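Local coordinates for succinoglycan biosynthesis protein (Bacillus cereus ATCC 14579, PDB 3B55) that binds a calcium ion and is probably an enzyme related to the erythromycin esterases, with a possible part in succinoglycan biosynthesis, at residues F375-R388 / L423-K435. The protein carries 1 engineered substitution. Numbering follows the deposited sequence.
Sequences FGQVKKDQFFIDLR and LGKAFDILVQIQK
Phe383 with Gln432 and Ile385 with Leu430 are the hydrogen-bonded pairs, each with two N-H...O bonds, of antiparallel strands 382-386 and 429-433, whose axes run 165° apart near one margin of the mixed sheet of this erythromycin esterase-like fold. Gln382-Ile433, Phe384-Val431 and Asp386-Ile429 are the non-hydrogen-bonded pairs. Strand 51-53 flanks 382-386 on its other side, and strand 336-344 flanks 429-433.

Packing is tightest on the face bearing Phe383, Ile385, Leu430 and Gln432, where the end of helix 371-376 folds back over the pair. Leu430 CD2 forms a CH-pi contact over one face of the Phe375 ring, 3.5 Å from its centroid, while Leu423 CD2 approaches the same ring obliquely. Phe383 has its CG between the backbone N and carbonyl carbon (chi1 64°), which brings the ring alongside Gln432; Gln432 CB covers one ring face and Val378 CG1 the opposite one. Leu387 extends this apolar layer, its CD1 lying 3.9 Å from Leu423 CG. On the other face, Phe384 CB meets Val431 CG2 at 3.5 Å, and Leu68 and Met71 of helix 68-72 touch the Phe384 side chain.

The solvent side lies at the two ends, where Arg388 and Asp381 are exposed. Arg388 crosses Asp428 but grips buried Asp386 side-on through NE and NH2; its NH2 also bonds Met71 O, and Asp428 OD2 accepts from Ser338 N. Beside Asp381, a water donates to Asp381 O and accepts from Lys435 N, linking the two segments just beyond the paired strands. Just inside it, Gln434 is firmly bonded: its N donates to Asp381 O, and, bent at chi2 (-69°), it ties the chain at Phe375 and Val378, NE2 donating to Phe375 O at 2.9 Å and, in the carbonyl plane on a lone pair, to Val378 O at 3.0 Å.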
loop_
_atom_site.group_PDB
_atom_site.type_symbol
_atom_site.label_atom_id
_atom_site.label_comp_id
_atom_site.label_asym_id
_atom_site.label_seq_id
_atom_site.Cartn_x
_atom_site.Cartn_y
_atom_site.Cartn_z
ATOM N N PHE A 375 8.273 16.020 -16.588
ATOM C CA PHE A 375 9.103 14.820 -16.484
ATOM C C PHE A 375 8.972 14.034 -17.794
ATOM O O PHE A 375 9.865 13.276 -18.173
ATOM C CB PHE A 375 8.647 13.943 -15.310
ATOM C CG PHE A 375 9.284 14.308 -13.995
ATOM C CD1 PHE A 375 10.456 13.688 -13.581
ATOM C CD2 PHE A 375 8.726 15.295 -13.186
ATOM C CE1 PHE A 375 11.067 14.046 -12.380
ATOM C CE2 PHE A 375 9.323 15.660 -11.991
ATOM C CZ PHE A 375 10.499 15.033 -11.586
ATOM N N GLY A 376 7.854 14.230 -18.485
ATOM C CA GLY A 376 7.625 13.544 -19.743
ATOM C C GLY A 376 8.515 14.020 -20.879
ATOM O O GLY A 376 8.578 13.376 -21.925
ATOM N N GLN A 377 9.194 15.150 -20.692
ATOM C CA GLN A 377 10.077 15.666 -21.731
ATOM C C GLN A 377 11.502 15.113 -21.617
ATOM O O GLN A 377 12.351 15.396 -22.469
ATOM C CB GLN A 377 10.107 17.196 -21.703
ATOM C CG GLN A 377 8.756 17.849 -21.981
ATOM C CD GLN A 377 8.071 17.265 -23.202
ATOM O OE1 GLN A 377 7.195 16.410 -23.082
ATOM N NE2 GLN A 377 8.481 17.709 -24.383
ATOM N N VAL A 378 11.767 14.341 -20.564
ATOM C CA VAL A 378 13.084 13.739 -20.388
ATOM C C VAL A 378 13.214 12.651 -21.453
ATOM O O VAL A 378 12.322 11.817 -21.590
ATOM C CB VAL A 378 13.230 13.116 -18.985
ATOM C CG1 VAL A 378 14.506 12.289 -18.906
ATOM C CG2 VAL A 378 13.249 14.224 -17.936
ATOM N N LYS A 379 14.312 12.655 -22.206
ATOM C CA LYS A 379 14.500 11.677 -23.272
ATOM C C LYS A 379 14.978 10.296 -22.843
ATOM O O LYS A 379 16.014 9.810 -23.294
ATOM C CB LYS A 379 15.438 12.240 -24.337
ATOM C CG LYS A 379 14.918 12.051 -25.752
ATOM C CD LYS A 379 15.862 12.681 -26.765
ATOM C CE LYS A 379 15.149 13.097 -28.046
ATOM N NZ LYS A 379 14.511 11.995 -28.784
ATOM N N LYS A 380 14.189 9.659 -21.989
ATOM C CA LYS A 380 14.502 8.328 -21.508
ATOM C C LYS A 380 13.190 7.588 -21.280
ATOM O O LYS A 380 12.248 8.151 -20.729
ATOM C CB LYS A 380 15.306 8.408 -20.210
ATOM C CG LYS A 380 16.664 9.089 -20.340
ATOM C CD LYS A 380 17.383 9.117 -18.990
ATOM C CE LYS A 380 18.815 9.637 -19.106
ATOM N NZ LYS A 380 18.881 11.073 -19.494
ATOM N N ASP A 381 13.132 6.336 -21.726
ATOM C CA ASP A 381 11.938 5.515 -21.578
ATOM C C ASP A 381 11.515 5.398 -20.117
ATOM O O ASP A 381 10.340 5.553 -19.800
ATOM C CB ASP A 381 12.187 4.126 -22.167
ATOM C CG ASP A 381 12.338 4.154 -23.677
ATOM O OD1 ASP A 381 13.147 3.366 -24.215
ATOM O OD2 ASP A 381 11.637 4.959 -24.333
ATOM N N GLN A 382 12.479 5.112 -19.242
ATOM C CA GLN A 382 12.241 4.978 -17.803
ATOM C C GLN A 382 13.479 5.482 -17.063
ATOM O O GLN A 382 14.607 5.329 -17.539
ATOM C CB GLN A 382 12.027 3.514 -17.389
ATOM C CG GLN A 382 11.016 2.723 -18.193
ATOM C CD GLN A 382 11.592 2.209 -19.484
ATOM O OE1 GLN A 382 12.796 1.940 -19.581
ATOM N NE2 GLN A 382 10.740 2.052 -20.484
ATOM N N PHE A 383 13.264 6.068 -15.890
ATOM C CA PHE A 383 14.367 6.573 -15.084
ATOM C C PHE A 383 13.875 6.966 -13.706
ATOM O O PHE A 383 12.673 7.118 -13.488
ATOM C CB PHE A 383 15.005 7.800 -15.747
ATOM C CG PHE A 383 14.081 8.987 -15.844
ATOM C CD1 PHE A 383 13.189 9.111 -16.906
ATOM C CD2 PHE A 383 14.096 9.977 -14.867
ATOM C CE1 PHE A 383 12.328 10.207 -16.995
ATOM C CE2 PHE A 383 13.242 11.076 -14.946
ATOM C CZ PHE A 383 12.355 11.193 -16.011
ATOM N N PHE A 384 14.800 7.094 -12.763
ATOM C CA PHE A 384 14.420 7.538 -11.439
ATOM C C PHE A 384 15.374 8.638 -11.014
ATOM O O PHE A 384 16.414 8.853 -11.647
ATOM C CB PHE A 384 14.380 6.389 -10.424
ATOM C CG PHE A 384 15.698 5.708 -10.184
ATOM C CD1 PHE A 384 16.240 4.840 -11.130
ATOM C CD2 PHE A 384 16.345 5.853 -8.960
ATOM C CE1 PHE A 384 17.397 4.121 -10.857
ATOM C CE2 PHE A 384 17.505 5.139 -8.677
ATOM C CZ PHE A 384 18.031 4.268 -9.630
ATOM N N ILE A 385 15.016 9.350 -9.956
ATOM C CA ILE A 385 15.843 10.454 -9.505
ATOM C C ILE A 385 15.586 10.781 -8.050
ATOM O O ILE A 385 14.479 10.579 -7.546
ATOM C CB ILE A 385 15.555 11.704 -10.364
ATOM C CG1 ILE A 385 16.335 12.905 -9.834
ATOM C CG2 ILE A 385 14.060 11.983 -10.381
ATOM C CD1 ILE A 385 16.513 14.000 -10.873
ATOM N N ASP A 386 16.617 11.287 -7.378
ATOM C CA ASP A 386 16.496 11.659 -5.975
ATOM C C ASP A 386 16.047 13.118 -5.915
ATOM O O ASP A 386 16.836 14.031 -6.182
ATOM C CB ASP A 386 17.841 11.515 -5.262
ATOM C CG ASP A 386 17.702 11.556 -3.750
ATOM O OD1 ASP A 386 16.811 12.277 -3.256
ATOM O OD2 ASP A 386 18.494 10.879 -3.059
ATOM N N LEU A 387 14.780 13.333 -5.579
ATOM C CA LEU A 387 14.224 14.680 -5.487
ATOM C C LEU A 387 14.864 15.480 -4.348
ATOM O O LEU A 387 14.881 16.708 -4.371
ATOM C CB LEU A 387 12.705 14.607 -5.275
ATOM C CG LEU A 387 11.903 13.823 -6.326
ATOM C CD1 LEU A 387 10.437 13.795 -5.938
ATOM C CD2 LEU A 387 12.082 14.448 -7.695
ATOM N N ARG A 388 15.391 14.775 -3.355
ATOM C CA ARG A 388 16.020 15.439 -2.220
ATOM C C ARG A 388 17.342 16.097 -2.601
ATOM O O ARG A 388 17.853 16.937 -1.867
ATOM C CB ARG A 388 16.266 14.433 -1.099
ATOM C CG ARG A 388 15.008 13.811 -0.534
ATOM C CD ARG A 388 15.358 12.609 0.325
ATOM N NE ARG A 388 16.127 11.636 -0.444
ATOM C CZ ARG A 388 16.555 10.468 0.028
ATOM N NH1 ARG A 388 16.286 10.115 1.279
ATOM N NH2 ARG A 388 17.262 9.657 -0.753
ATOM N N LEU A 423 5.670 17.939 -5.467
ATOM C CA LEU A 423 6.412 16.705 -5.670
ATOM C C LEU A 423 7.573 16.512 -4.713
ATOM O O LEU A 423 7.762 15.416 -4.185
ATOM C CB LEU A 423 6.906 16.622 -7.113
ATOM C CG LEU A 423 7.163 15.197 -7.609
ATOM C CD1 LEU A 423 5.867 14.387 -7.533
ATOM C CD2 LEU A 423 7.680 15.248 -9.032
ATOM N N GLY A 424 8.354 17.568 -4.502
ATOM C CA GLY A 424 9.490 17.481 -3.601
ATOM C C GLY A 424 9.100 17.191 -2.162
ATOM O O GLY A 424 9.891 16.632 -1.408
ATOM N N LYS A 425 7.889 17.569 -1.767
ATOM C CA LYS A 425 7.451 17.318 -0.397
ATOM C C LYS A 425 6.780 15.954 -0.256
ATOM O O LYS A 425 6.890 15.308 0.781
ATOM C CB LYS A 425 6.496 18.419 0.063
ATOM C CG LYS A 425 7.127 19.808 0.034
ATOM C CD LYS A 425 6.229 20.870 0.664
ATOM C CE LYS A 425 6.840 22.255 0.480
ATOM N NZ LYS A 425 6.220 23.299 1.350
ATOM N N ALA A 426 6.098 15.517 -1.306
ATOM C CA ALA A 426 5.409 14.237 -1.284
ATOM C C ALA A 426 6.345 13.032 -1.386
ATOM O O ALA A 426 6.130 12.021 -0.713
ATOM C CB ALA A 426 4.391 14.187 -2.407
ATOM N N PHE A 427 7.385 13.140 -2.212
ATOM C CA PHE A 427 8.309 12.025 -2.399
ATOM C C PHE A 427 9.793 12.361 -2.322
ATOM O O PHE A 427 10.231 13.446 -2.717
ATOM C CB PHE A 427 8.068 11.362 -3.754
ATOM C CG PHE A 427 6.659 10.899 -3.975
ATOM C CD1 PHE A 427 6.161 9.788 -3.299
ATOM C CD2 PHE A 427 5.830 11.568 -4.874
ATOM C CE1 PHE A 427 4.848 9.341 -3.519
ATOM C CE2 PHE A 427 4.516 11.132 -5.103
ATOM C CZ PHE A 427 4.024 10.016 -4.423
ATOM N N ASP A 428 10.565 11.397 -1.833
ATOM C CA ASP A 428 12.011 11.534 -1.729
ATOM C C ASP A 428 12.603 11.054 -3.058
ATOM O O ASP A 428 13.612 11.567 -3.525
ATOM C CB ASP A 428 12.565 10.647 -0.601
ATOM C CG ASP A 428 11.974 10.980 0.759
ATOM O OD1 ASP A 428 12.035 12.166 1.167
ATOM O OD2 ASP A 428 11.451 10.056 1.423
ATOM N N ILE A 429 11.957 10.067 -3.672
ATOM C CA ILE A 429 12.453 9.508 -4.926
ATOM C C ILE A 429 11.342 9.321 -5.948
ATOM O O ILE A 429 10.282 8.782 -5.623
ATOM C CB ILE A 429 13.127 8.147 -4.659
ATOM C CG1 ILE A 429 14.261 8.343 -3.644
ATOM C CG2 ILE A 429 13.662 7.538 -5.973
ATOM C CD1 ILE A 429 14.810 7.051 -3.067
ATOM N N LEU A 430 11.584 9.765 -7.182
ATOM C CA LEU A 430 10.589 9.616 -8.238
ATOM C C LEU A 430 11.058 8.716 -9.380
ATOM O O LEU A 430 12.176 8.842 -9.875
ATOM C CB LEU A 430 10.191 10.969 -8.836
ATOM C CG LEU A 430 9.068 10.785 -9.875
ATOM C CD1 LEU A 430 7.719 11.146 -9.260
ATOM C CD2 LEU A 430 9.332 11.633 -11.098
ATOM N N VAL A 431 10.180 7.810 -9.789
ATOM C CA VAL A 431 10.455 6.900 -10.886
ATOM C C VAL A 431 9.477 7.241 -12.001
ATOM O O VAL A 431 8.266 7.078 -11.842
ATOM C CB VAL A 431 10.261 5.440 -10.453
ATOM C CG1 VAL A 431 10.388 4.520 -11.655
ATOM C CG2 VAL A 431 11.287 5.087 -9.383
ATOM N N GLN A 432 10.003 7.727 -13.122
ATOM C CA GLN A 432 9.166 8.108 -14.260
ATOM C C GLN A 432 9.159 7.027 -15.339
ATOM O O GLN A 432 10.205 6.499 -15.708
ATOM C CB GLN A 432 9.677 9.426 -14.868
ATOM C CG GLN A 432 8.894 9.917 -16.086
ATOM C CD GLN A 432 7.565 10.576 -15.721
ATOM O OE1 GLN A 432 6.733 10.844 -16.591
ATOM N NE2 GLN A 432 7.371 10.859 -14.437
ATOM N N ILE A 433 7.969 6.701 -15.826
ATOM C CA ILE A 433 7.789 5.708 -16.881
ATOM C C ILE A 433 7.011 6.460 -17.964
ATOM O O ILE A 433 5.823 6.759 -17.805
ATOM C CB ILE A 433 6.994 4.492 -16.355
ATOM C CG1 ILE A 433 7.694 3.936 -15.122
ATOM C CG2 ILE A 433 6.913 3.398 -17.425
ATOM C CD1 ILE A 433 6.955 2.793 -14.470
ATOM N N GLN A 434 7.697 6.780 -19.056
ATOM C CA GLN A 434 7.106 7.564 -20.133
ATOM C C GLN A 434 5.937 6.938 -20.887
ATOM O O GLN A 434 5.062 7.660 -21.364
ATOM C CB GLN A 434 8.210 8.004 -21.099
ATOM C CG GLN A 434 9.409 8.643 -20.388
ATOM C CD GLN A 434 9.093 10.002 -19.760
ATOM O OE1 GLN A 434 8.034 10.194 -19.165
ATOM N NE2 GLN A 434 10.027 10.944 -19.879
ATOM N N LYS A 435 5.900 5.616 -21.014
ATOM C CA LYS A 435 4.758 5.006 -21.692
ATOM C C LYS A 435 4.256 3.749 -20.994
ATOM O O LYS A 435 4.996 2.789 -20.790
ATOM C CB LYS A 435 5.059 4.676 -23.161
ATOM C CG LYS A 435 3.781 4.267 -23.906
ATOM C CD LYS A 435 3.999 3.710 -25.305
ATOM C CE LYS A 435 3.998 4.802 -26.363
ATOM N NZ LYS A 435 2.896 5.773 -26.136
HETATM O O HOH W 1 8.203 4.047 -21.128
#